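Local atomic coordinates of oxalate--CoA ligase (Arabidopsis thaliana, PDB entry 5IE2), a protein that binds adenosine-5'-triphosphate as a member of the ANL superfamily of AMP-binding enzymes, with a large N-terminal region and a smaller C-terminal domain. Residues 218-223 with 256-261; 283-288 with 302-307; 307-312 with 324-329. One frame throughout, in Å; residues are numbered along the deposited sequence.

From the N terminus, the three contacts follow one another, with none nested or crossed. Contact 1 brings strand 256-259 back against helix 215-227, closing a loop that holds strand 231-234 and helix 242-251. Contact 2 closes a shorter connection, in which helix 294-304 leads from strand 284-287 to the start of strand 308-314. Contact 3 takes over at Pro307, which it shares with contact 2, and closes the hairpin of strands 308-314 and 319-323 with the loop that follows. All three reach one mixed sheet, in which strands 256-259, 284-287 and 308-314 are successive parallel neighbours. The Ile285 O to Leu309 N distance of 2.9 Å probably marks a hydrogen bond joining contacts 2 and 3.

Contact 1: 218-223 with 256-261; sequences LLAGLL and WYTAVP
The indole of Trp256 overlaps the backbone of Ala220 with its rim, CH2 lying 3.4 Å from Ala220 O close to the ring plane. This is a helix-on-sheet contact: helix 215-227 lies against strand 256-259, an outermost strand of a five-stranded mixed sheet, and the axes of the short segments 218-223 and 256-259 are 8.7 Å apart, running roughly opposite ways at 155°. The helix makes a wider pi-type turn here, in which Leu223 N is hydrogen-bonded to Leu218 O, five residues back. Ala220 O is buried with no hydrogen-bonding partner in the model; the weakly positive C-H rim of the indole probably offers it modest electrostatic compensation. With CG between the backbone N and the carbonyl carbon (chi1 67°) and chi2 turning the indole, the six-membered ring is directed at the helix. Gly221 also meets the indole, its CA 4.2 Å from Trp256 CH2. Beside the indole, Thr258 splits its two branches. OG1 is hydrogen-bonded to His216 of the same helix and to Arg286 on the neighbouring strand, while the methyl CG2 lies against the helix backbone, 4.2 Å from Gly221 N and 4.3 Å from Ala220 CB.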
loop_
_atom_site.group_PDB
_atom_site.type_symbol
_atom_site.label_atom_id
_atom_site.label_comp_id
_atom_site.label_asym_id
_atom_site.label_seq_id
_atom_site.Cartn_x
_atom_site.Cartn_y
_atom_site.Cartn_z
ATOM N N LEU A 218 -2.117 -5.293 -0.268
ATOM C CA LEU A 218 -3.372 -6.030 -0.061
ATOM C C LEU A 218 -4.419 -5.742 -1.143
ATOM O O LEU A 218 -4.965 -6.678 -1.728
ATOM C CB LEU A 218 -3.965 -5.678 1.303
ATOM C CG LEU A 218 -5.209 -6.380 1.793
ATOM C CD1 LEU A 218 -4.888 -7.890 1.861
ATOM C CD2 LEU A 218 -5.592 -5.855 3.194
ATOM N N LEU A 219 -4.746 -4.455 -1.373
ATOM C CA LEU A 219 -5.809 -4.105 -2.351
ATOM C C LEU A 219 -5.371 -4.241 -3.792
ATOM O O LEU A 219 -6.099 -4.778 -4.629
ATOM C CB LEU A 219 -6.330 -2.639 -2.152
ATOM C CG LEU A 219 -7.549 -2.545 -1.244
ATOM C CD1 LEU A 219 -8.818 -3.169 -1.922
ATOM C CD2 LEU A 219 -7.282 -3.201 0.168
ATOM N N ALA A 220 -4.199 -3.719 -4.141
ATOM C CA ALA A 220 -3.818 -3.706 -5.553
ATOM C C ALA A 220 -3.207 -5.013 -5.978
ATOM O O ALA A 220 -3.629 -5.603 -6.973
ATOM C CB ALA A 220 -2.812 -2.533 -5.847
ATOM N N GLY A 221 -2.159 -5.434 -5.273
ATOM C CA GLY A 221 -1.498 -6.680 -5.681
ATOM C C GLY A 221 -2.384 -7.927 -5.516
ATOM O O GLY A 221 -2.509 -8.721 -6.444
ATOM N N LEU A 222 -2.991 -8.090 -4.341
ATOM C CA LEU A 222 -3.704 -9.333 -4.034
ATOM C C LEU A 222 -5.183 -9.264 -4.439
ATOM O O LEU A 222 -5.641 -10.005 -5.321
ATOM C CB LEU A 222 -3.578 -9.667 -2.533
ATOM C CG LEU A 222 -4.391 -10.910 -2.126
ATOM C CD1 LEU A 222 -3.794 -12.243 -2.776
ATOM C CD2 LEU A 222 -4.537 -10.995 -0.596
ATOM N N LEU A 223 -5.950 -8.374 -3.808
ATOM C CA LEU A 223 -7.400 -8.511 -3.944
ATOM C C LEU A 223 -7.872 -8.119 -5.335
ATOM O O LEU A 223 -8.841 -8.696 -5.824
ATOM C CB LEU A 223 -8.135 -7.661 -2.882
ATOM C CG LEU A 223 -7.874 -8.137 -1.423
ATOM C CD1 LEU A 223 -8.548 -7.183 -0.365
ATOM C CD2 LEU A 223 -8.333 -9.620 -1.230
ATOM N N TRP A 256 2.527 -7.791 -14.847
ATOM C CA TRP A 256 2.672 -6.449 -14.231
ATOM C C TRP A 256 3.198 -6.636 -12.811
ATOM O O TRP A 256 3.172 -7.776 -12.282
ATOM C CB TRP A 256 1.288 -5.724 -14.223
ATOM C CG TRP A 256 0.292 -6.357 -13.316
ATOM C CD1 TRP A 256 -0.340 -7.577 -13.503
ATOM C CD2 TRP A 256 -0.188 -5.841 -12.061
ATOM N NE1 TRP A 256 -1.198 -7.824 -12.451
ATOM C CE2 TRP A 256 -1.164 -6.759 -11.576
ATOM C CE3 TRP A 256 0.055 -4.641 -11.342
ATOM C CZ2 TRP A 256 -1.892 -6.540 -10.363
ATOM C CZ3 TRP A 256 -0.676 -4.403 -10.132
ATOM C CH2 TRP A 256 -1.613 -5.372 -9.640
ATOM N N TYR A 257 3.603 -5.534 -12.145
ATOM C CA TYR A 257 3.752 -5.550 -10.695
ATOM C C TYR A 257 3.540 -4.115 -10.177
ATOM O O TYR A 257 3.542 -3.143 -10.962
ATOM C CB TYR A 257 5.139 -6.117 -10.210
ATOM C CG TYR A 257 6.335 -5.190 -10.350
ATOM C CD1 TYR A 257 6.813 -4.443 -9.258
ATOM C CD2 TYR A 257 7.006 -5.075 -11.566
ATOM C CE1 TYR A 257 7.913 -3.597 -9.375
ATOM C CE2 TYR A 257 8.103 -4.253 -11.704
ATOM C CZ TYR A 257 8.570 -3.516 -10.592
ATOM O OH TYR A 257 9.656 -2.685 -10.721
ATOM N N THR A 258 3.343 -4.030 -8.877
ATOM C CA THR A 258 3.187 -2.729 -8.231
ATOM C C THR A 258 4.124 -2.679 -7.040
ATOM O O THR A 258 4.323 -3.709 -6.325
ATOM C CB THR A 258 1.704 -2.495 -7.811
ATOM O OG1 THR A 258 1.572 -1.180 -7.265
ATOM C CG2 THR A 258 1.245 -3.520 -6.748
ATOM N N ALA A 259 4.718 -1.502 -6.798
ATOM C CA ALA A 259 5.628 -1.379 -5.677
ATOM C C ALA A 259 5.691 0.068 -5.276
ATOM O O ALA A 259 5.138 0.942 -5.962
ATOM C CB ALA A 259 7.028 -1.910 -6.022
ATOM N N VAL A 260 6.360 0.331 -4.175
ATOM C CA VAL A 260 6.611 1.730 -3.758
ATOM C C VAL A 260 7.996 2.186 -4.303
ATOM O O VAL A 260 8.863 1.337 -4.612
ATOM C CB VAL A 260 6.564 1.864 -2.220
ATOM C CG1 VAL A 260 5.170 1.386 -1.697
ATOM C CG2 VAL A 260 7.719 1.018 -1.574
ATOM N N PRO A 261 8.239 3.498 -4.394
ATOM C CA PRO A 261 9.523 3.937 -4.975
ATOM C C PRO A 261 10.783 3.313 -4.324
ATOM O O PRO A 261 11.714 2.986 -5.060
ATOM C CB PRO A 261 9.511 5.447 -4.743
ATOM C CG PRO A 261 8.010 5.799 -4.919
ATOM C CD PRO A 261 7.305 4.631 -4.188
#

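Contact 2: 283-288 with 302-307; sequences RFIRSC and EAFGAP
The ring of Pro307 presses its CG against the backbone of Arg283 and Phe284, 3.2 Å from Arg283 O and 4.1 Å from Phe284 CB. Next to it, the single methyl of Ala306 is a small bump that fits the angle between Phe284 CA and the Ile285 side chain, its CB 4.3 Å from Ile285 CG1. Ile285 reaches farther across the contact, to the end of the helix. With CG1 anti to the carbonyl carbon (chi1 -73°) and CD1 extended beyond it, the branch passes over Ala306 and ends 4.0 Å from Phe304 CB, crossing that side chain at about a right angle and meeting its ring obliquely. The segments belong to a beta-alpha-beta unit made of strand 284-287, helix 294-304 and strand 308-314. Gly305, with positive phi, ends the helix, and the chain then comes in roughly at right angles to 283-285. There Ile285 N donates to Pro307 O at 2.9 Å, with an N-H...O angle of 163°; the same oxygen also receives a CA-H...O contact from Phe284 CA at 3.4 Å. The Phe284 ring leads away from this seam to stack with Tyr198. Its CE2 lies 3.6 Å above the guanidinium plane of Arg283, toward the rim of that group, which forms a salt bridge with Asp204. On the helix side, the Phe304 ring meets His271 and Tyr279 edge-to-face, while Ala303 CB sits over its centre.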
loop_
_atom_site.group_PDB
_atom_site.type_symbol
_atom_site.label_atom_id
_atom_site.label_comp_id
_atom_site.label_asym_id
_atom_site.label_seq_id
_atom_site.Cartn_x
_atom_site.Cartn_y
_atom_site.Cartn_z
ATOM N N ARG A 283 2.885 -5.610 -19.258
ATOM C CA ARG A 283 1.920 -4.632 -19.694
ATOM C C ARG A 283 2.210 -3.256 -19.081
ATOM O O ARG A 283 2.099 -2.233 -19.756
ATOM C CB ARG A 283 0.484 -5.062 -19.305
ATOM C CG ARG A 283 -0.100 -6.154 -20.127
ATOM C CD ARG A 283 -1.653 -5.906 -20.294
ATOM N NE ARG A 283 -2.348 -6.084 -19.057
ATOM C CZ ARG A 283 -3.101 -5.160 -18.460
ATOM N NH1 ARG A 283 -3.272 -3.931 -18.974
ATOM N NH2 ARG A 283 -3.709 -5.495 -17.346
ATOM N N PHE A 284 2.567 -3.242 -17.810
ATOM C CA PHE A 284 2.883 -1.985 -17.112
ATOM C C PHE A 284 3.566 -2.293 -15.799
ATOM O O PHE A 284 3.537 -3.424 -15.285
ATOM C CB PHE A 284 1.613 -1.113 -16.848
ATOM C CG PHE A 284 0.634 -1.750 -15.891
ATOM C CD1 PHE A 284 0.649 -1.457 -14.529
ATOM C CD2 PHE A 284 -0.293 -2.671 -16.356
ATOM C CE1 PHE A 284 -0.270 -2.055 -13.668
ATOM C CE2 PHE A 284 -1.209 -3.260 -15.510
ATOM C CZ PHE A 284 -1.203 -2.967 -14.163
ATOM N N ILE A 285 4.170 -1.262 -15.233
ATOM C CA ILE A 285 4.763 -1.333 -13.911
ATOM C C ILE A 285 4.092 -0.210 -13.138
ATOM O O ILE A 285 3.964 0.867 -13.674
ATOM C CB ILE A 285 6.300 -1.137 -13.954
ATOM C CG1 ILE A 285 6.957 -2.412 -14.548
ATOM C CG2 ILE A 285 6.872 -0.852 -12.505
ATOM C CD1 ILE A 285 8.483 -2.153 -14.898
ATOM N N ARG A 286 3.644 -0.491 -11.918
ATOM C CA ARG A 286 2.939 0.525 -11.158
ATOM C C ARG A 286 3.748 1.011 -9.948
ATOM O O ARG A 286 4.486 0.223 -9.324
ATOM C CB ARG A 286 1.575 -0.053 -10.730
ATOM C CG ARG A 286 0.700 0.952 -9.920
ATOM C CD ARG A 286 -0.598 0.216 -9.560
ATOM N NE ARG A 286 -1.531 1.093 -8.837
ATOM C CZ ARG A 286 -1.742 1.084 -7.518
ATOM N NH1 ARG A 286 -1.061 0.278 -6.681
ATOM N NH2 ARG A 286 -2.660 1.914 -7.018
ATOM N N SER A 287 3.604 2.318 -9.619
ATOM C CA SER A 287 4.218 2.856 -8.419
ATOM C C SER A 287 3.164 3.619 -7.618
ATOM O O SER A 287 2.318 4.223 -8.218
ATOM C CB SER A 287 5.394 3.790 -8.804
ATOM O OG SER A 287 6.068 4.316 -7.646
ATOM N N CYS A 288 3.183 3.530 -6.293
ATOM C CA CYS A 288 2.187 4.241 -5.464
ATOM C C CYS A 288 2.779 4.439 -4.080
ATOM O O CYS A 288 3.855 3.868 -3.794
ATOM C CB CYS A 288 0.848 3.437 -5.440
ATOM S SG CYS A 288 -0.524 4.355 -4.747
ATOM N N GLU A 302 13.461 2.512 -18.986
ATOM C CA GLU A 302 14.647 2.131 -19.775
ATOM C C GLU A 302 15.138 0.725 -19.448
ATOM O O GLU A 302 15.573 -0.031 -20.333
ATOM C CB GLU A 302 15.784 3.119 -19.531
ATOM C CG GLU A 302 17.021 2.818 -20.374
ATOM C CD GLU A 302 16.728 2.992 -21.860
ATOM O OE1 GLU A 302 16.301 4.106 -22.247
ATOM O OE2 GLU A 302 16.888 2.012 -22.632
ATOM N N ALA A 303 15.103 0.376 -18.171
ATOM C CA ALA A 303 15.610 -0.923 -17.727
ATOM C C ALA A 303 14.703 -2.042 -18.198
ATOM O O ALA A 303 15.202 -3.068 -18.666
ATOM C CB ALA A 303 15.724 -0.968 -16.226
ATOM N N PHE A 304 13.375 -1.887 -18.044
ATOM C CA PHE A 304 12.479 -3.040 -18.247
ATOM C C PHE A 304 11.490 -2.943 -19.395
ATOM O O PHE A 304 10.757 -3.901 -19.662
ATOM C CB PHE A 304 11.719 -3.305 -16.936
ATOM C CG PHE A 304 12.640 -3.422 -15.757
ATOM C CD1 PHE A 304 13.748 -4.305 -15.795
ATOM C CD2 PHE A 304 12.485 -2.600 -14.654
ATOM C CE1 PHE A 304 14.613 -4.407 -14.718
ATOM C CE2 PHE A 304 13.319 -2.686 -13.555
ATOM C CZ PHE A 304 14.436 -3.580 -13.583
ATOM N N GLY A 305 11.440 -1.794 -20.051
ATOM C CA GLY A 305 10.744 -1.610 -21.302
ATOM C C GLY A 305 9.228 -1.628 -21.199
ATOM O O GLY A 305 8.560 -1.958 -22.174
ATOM N N ALA A 306 8.686 -1.297 -20.022
ATOM C CA ALA A 306 7.232 -1.236 -19.853
ATOM C C ALA A 306 6.838 0.162 -19.383
ATOM O O ALA A 306 7.628 0.814 -18.701
ATOM C CB ALA A 306 6.756 -2.286 -18.845
ATOM N N PRO A 307 5.627 0.601 -19.732
ATOM C CA PRO A 307 5.166 1.908 -19.206
ATOM C C PRO A 307 5.046 1.897 -17.676
ATOM O O PRO A 307 4.545 0.932 -17.092
ATOM C CB PRO A 307 3.790 2.102 -19.866
ATOM C CG PRO A 307 3.322 0.661 -20.112
ATOM C CD PRO A 307 4.593 -0.059 -20.548
#

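Contact 3: 307-312 with 324-329; sequences PVLEAY and NPLPEE. With ATP (adenosine-5'-triphosphate), chain C.
Glu310 O is gripped by two N-H groups of Asn324, one from the backbone and one from the side chain, which arrive from opposite faces of the carbonyl plane. The bond from Asn324 N is 3.0 Å long and almost straight (176°); that from Asn324 ND2 is also 3.0 Å but more bent, at 154°. The amide has further partners: Asn324 OD1 accepts from Lys333 N and Asn324 ND2 also donates to Ser336 O, which should limit its rotation. The backbone bond continues the hairpin of strands 308-314 and 319-323 into the loop beyond it, where the chain still runs nearly antiparallel to strand 308-314. Farther along, Leu309 CD2 lies 3.3 Å from the carbonyl oxygen Pro325 O; beyond it the contact is apolar, with Leu309 CD1 meeting Leu326 CD2 at 3.9 Å and the rings of Pro307 and Pro327 crossing at about a right angle. At the other end, the strand binds the adenine of adenosine-5'-triphosphate. N6 of adenosine-5'-triphosphate donates to Ala311 O at 2.9 Å and to Glu310 OE2 at 3.1 Å. Glu310 reaches that amino group through an extended chain, with CG anti to the backbone N (chi1 -168°), and its OE2 also accepts from Leu292 N. The Tyr312 ring turns its edge to the ribose, CE1 lying 3.9 Å from C2' of adenosine-5'-triphosphate.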
loop_
_atom_site.group_PDB
_atom_site.type_symbol
_atom_site.label_atom_id
_atom_site.label_comp_id
_atom_site.label_asym_id
_atom_site.label_seq_id
_atom_site.Cartn_x
_atom_site.Cartn_y
_atom_site.Cartn_z
ATOM N N PRO A 307 5.627 0.601 -19.732
ATOM C CA PRO A 307 5.166 1.908 -19.206
ATOM C C PRO A 307 5.046 1.897 -17.676
ATOM O O PRO A 307 4.545 0.932 -17.092
ATOM C CB PRO A 307 3.790 2.102 -19.866
ATOM C CG PRO A 307 3.322 0.661 -20.112
ATOM C CD PRO A 307 4.593 -0.059 -20.548
ATOM N N VAL A 308 5.464 2.996 -17.043
ATOM C CA VAL A 308 5.435 3.101 -15.578
ATOM C C VAL A 308 4.339 4.064 -15.190
ATOM O O VAL A 308 4.391 5.231 -15.586
ATOM C CB VAL A 308 6.776 3.562 -15.032
ATOM C CG1 VAL A 308 6.694 3.825 -13.517
ATOM C CG2 VAL A 308 7.823 2.447 -15.311
ATOM N N LEU A 309 3.326 3.546 -14.494
ATOM C CA LEU A 309 2.108 4.310 -14.166
ATOM C C LEU A 309 2.081 4.590 -12.672
ATOM O O LEU A 309 2.011 3.656 -11.849
ATOM C CB LEU A 309 0.864 3.515 -14.571
ATOM C CG LEU A 309 0.921 2.925 -15.994
ATOM C CD1 LEU A 309 -0.371 2.107 -16.267
ATOM C CD2 LEU A 309 1.076 4.088 -17.046
ATOM N N GLU A 310 2.135 5.870 -12.330
ATOM C CA GLU A 310 2.078 6.275 -10.938
ATOM C C GLU A 310 0.646 6.525 -10.472
ATOM O O GLU A 310 -0.172 7.107 -11.202
ATOM C CB GLU A 310 2.902 7.561 -10.739
ATOM C CG GLU A 310 3.120 7.852 -9.256
ATOM C CD GLU A 310 3.950 9.087 -8.961
ATOM O OE1 GLU A 310 4.259 9.872 -9.886
ATOM O OE2 GLU A 310 4.279 9.274 -7.761
ATOM N N ALA A 311 0.353 6.041 -9.277
ATOM C CA ALA A 311 -0.968 6.223 -8.671
ATOM C C ALA A 311 -0.805 6.931 -7.314
ATOM O O ALA A 311 0.288 6.934 -6.750
ATOM C CB ALA A 311 -1.658 4.881 -8.455
ATOM N N TYR A 312 -1.914 7.447 -6.791
ATOM C CA TYR A 312 -1.997 8.124 -5.494
ATOM C C TYR A 312 -3.071 7.407 -4.662
ATOM O O TYR A 312 -4.143 7.095 -5.173
ATOM C CB TYR A 312 -2.338 9.596 -5.737
ATOM C CG TYR A 312 -2.873 10.426 -4.569
ATOM C CD1 TYR A 312 -2.152 10.549 -3.377
ATOM C CD2 TYR A 312 -4.012 11.197 -4.739
ATOM C CE1 TYR A 312 -2.615 11.399 -2.309
ATOM C CE2 TYR A 312 -4.465 12.045 -3.722
ATOM C CZ TYR A 312 -3.785 12.124 -2.521
ATOM O OH TYR A 312 -4.278 12.941 -1.532
ATOM N N ASN A 324 -2.377 7.494 -13.204
ATOM C CA ASN A 324 -2.132 7.621 -14.621
ATOM C C ASN A 324 -2.776 6.431 -15.312
ATOM O O ASN A 324 -2.823 5.324 -14.753
ATOM C CB ASN A 324 -0.614 7.675 -14.909
ATOM C CG ASN A 324 -0.013 9.007 -14.519
ATOM O OD1 ASN A 324 -0.047 9.963 -15.294
ATOM N ND2 ASN A 324 0.542 9.085 -13.300
ATOM N N PRO A 325 -3.308 6.651 -16.508
ATOM C CA PRO A 325 -4.033 5.632 -17.277
ATOM C C PRO A 325 -3.066 4.755 -18.053
ATOM O O PRO A 325 -1.870 5.112 -18.191
ATOM C CB PRO A 325 -4.899 6.477 -18.230
ATOM C CG PRO A 325 -3.944 7.655 -18.539
ATOM C CD PRO A 325 -3.259 7.947 -17.203
ATOM N N LEU A 326 -3.578 3.645 -18.582
ATOM C CA LEU A 326 -2.840 2.817 -19.577
ATOM C C LEU A 326 -2.569 3.660 -20.810
ATOM O O LEU A 326 -3.349 4.529 -21.140
ATOM C CB LEU A 326 -3.667 1.558 -19.974
ATOM C CG LEU A 326 -3.991 0.554 -18.863
ATOM C CD1 LEU A 326 -4.915 -0.496 -19.355
ATOM C CD2 LEU A 326 -2.695 -0.126 -18.437
ATOM N N PRO A 327 -1.450 3.397 -21.518
ATOM C CA PRO A 327 -1.096 4.165 -22.725
ATOM C C PRO A 327 -2.207 4.163 -23.768
ATOM O O PRO A 327 -2.402 5.168 -24.467
ATOM C CB PRO A 327 0.148 3.447 -23.239
ATOM C CG PRO A 327 0.820 2.918 -22.000
ATOM C CD PRO A 327 -0.360 2.508 -21.070
ATOM N N GLU A 328 -2.960 3.068 -23.866
ATOM C CA GLU A 328 -4.030 3.003 -24.857
ATOM C C GLU A 328 -5.158 3.965 -24.509
ATOM O O GLU A 328 -5.946 4.301 -25.377
ATOM C CB GLU A 328 -4.572 1.572 -24.993
ATOM C CG GLU A 328 -5.410 1.106 -23.798
ATOM C CD GLU A 328 -5.325 -0.404 -23.546
ATOM O OE1 GLU A 328 -4.195 -0.917 -23.382
ATOM O OE2 GLU A 328 -6.382 -1.077 -23.485
ATOM N N GLU A 329 -5.219 4.433 -23.259
ATOM C CA GLU A 329 -6.268 5.367 -22.847
ATOM C C GLU A 329 -5.783 6.810 -22.751
ATOM O O GLU A 329 -6.596 7.725 -22.855
ATOM C CB GLU A 329 -6.896 4.959 -21.491
ATOM C CG GLU A 329 -7.709 3.653 -21.542
ATOM C CD GLU A 329 -8.919 3.722 -22.504
ATOM O OE1 GLU A 329 -9.521 4.814 -22.673
ATOM O OE2 GLU A 329 -9.236 2.674 -23.121
HETATM P PG ATP C . -0.449 8.900 8.641
HETATM O O1G ATP C . 0.178 10.294 8.667
HETATM O O2G ATP C . -0.415 8.215 9.961
HETATM O O3G ATP C . -1.857 8.936 8.050
HETATM P PB ATP C . 0.407 8.014 6.030
HETATM O O1B ATP C . 1.770 7.709 5.448
HETATM O O2B ATP C . -0.330 9.247 5.646
HETATM O O3B ATP C . 0.447 7.943 7.669
HETATM P PA ATP C . -0.832 5.967 4.298
HETATM O O1A ATP C . -2.350 5.893 4.195
HETATM O O2A ATP C . -0.034 4.723 4.297
HETATM O O3A ATP C . -0.503 6.696 5.700
HETATM O "O5'" ATP C . -0.300 7.011 3.207
HETATM C "C5'" ATP C . -1.159 7.824 2.370
HETATM C "C4'" ATP C . -0.354 9.092 2.033
HETATM O "O4'" ATP C . 0.740 8.735 1.166
HETATM C "C3'" ATP C . -1.126 10.053 1.182
HETATM O "O3'" ATP C . -1.976 10.849 2.006
HETATM C "C2'" ATP C . -0.037 10.871 0.520
HETATM O "O2'" ATP C . 0.513 11.786 1.481
HETATM C "C1'" ATP C . 1.016 9.823 0.303
HETATM N N9 ATP C . 1.021 9.297 -1.083
HETATM C C8 ATP C . 0.404 8.211 -1.567
HETATM N N7 ATP C . 0.701 8.078 -2.897
HETATM C C5 ATP C . 1.546 9.110 -3.221
HETATM C C6 ATP C . 2.252 9.550 -4.447
HETATM N N6 ATP C . 2.151 8.809 -5.601
HETATM N N1 ATP C . 3.026 10.655 -4.340
HETATM C C2 ATP C . 3.155 11.345 -3.183
HETATM N N3 ATP C . 2.533 11.008 -2.024
HETATM C C4 ATP C . 1.740 9.898 -2.024
#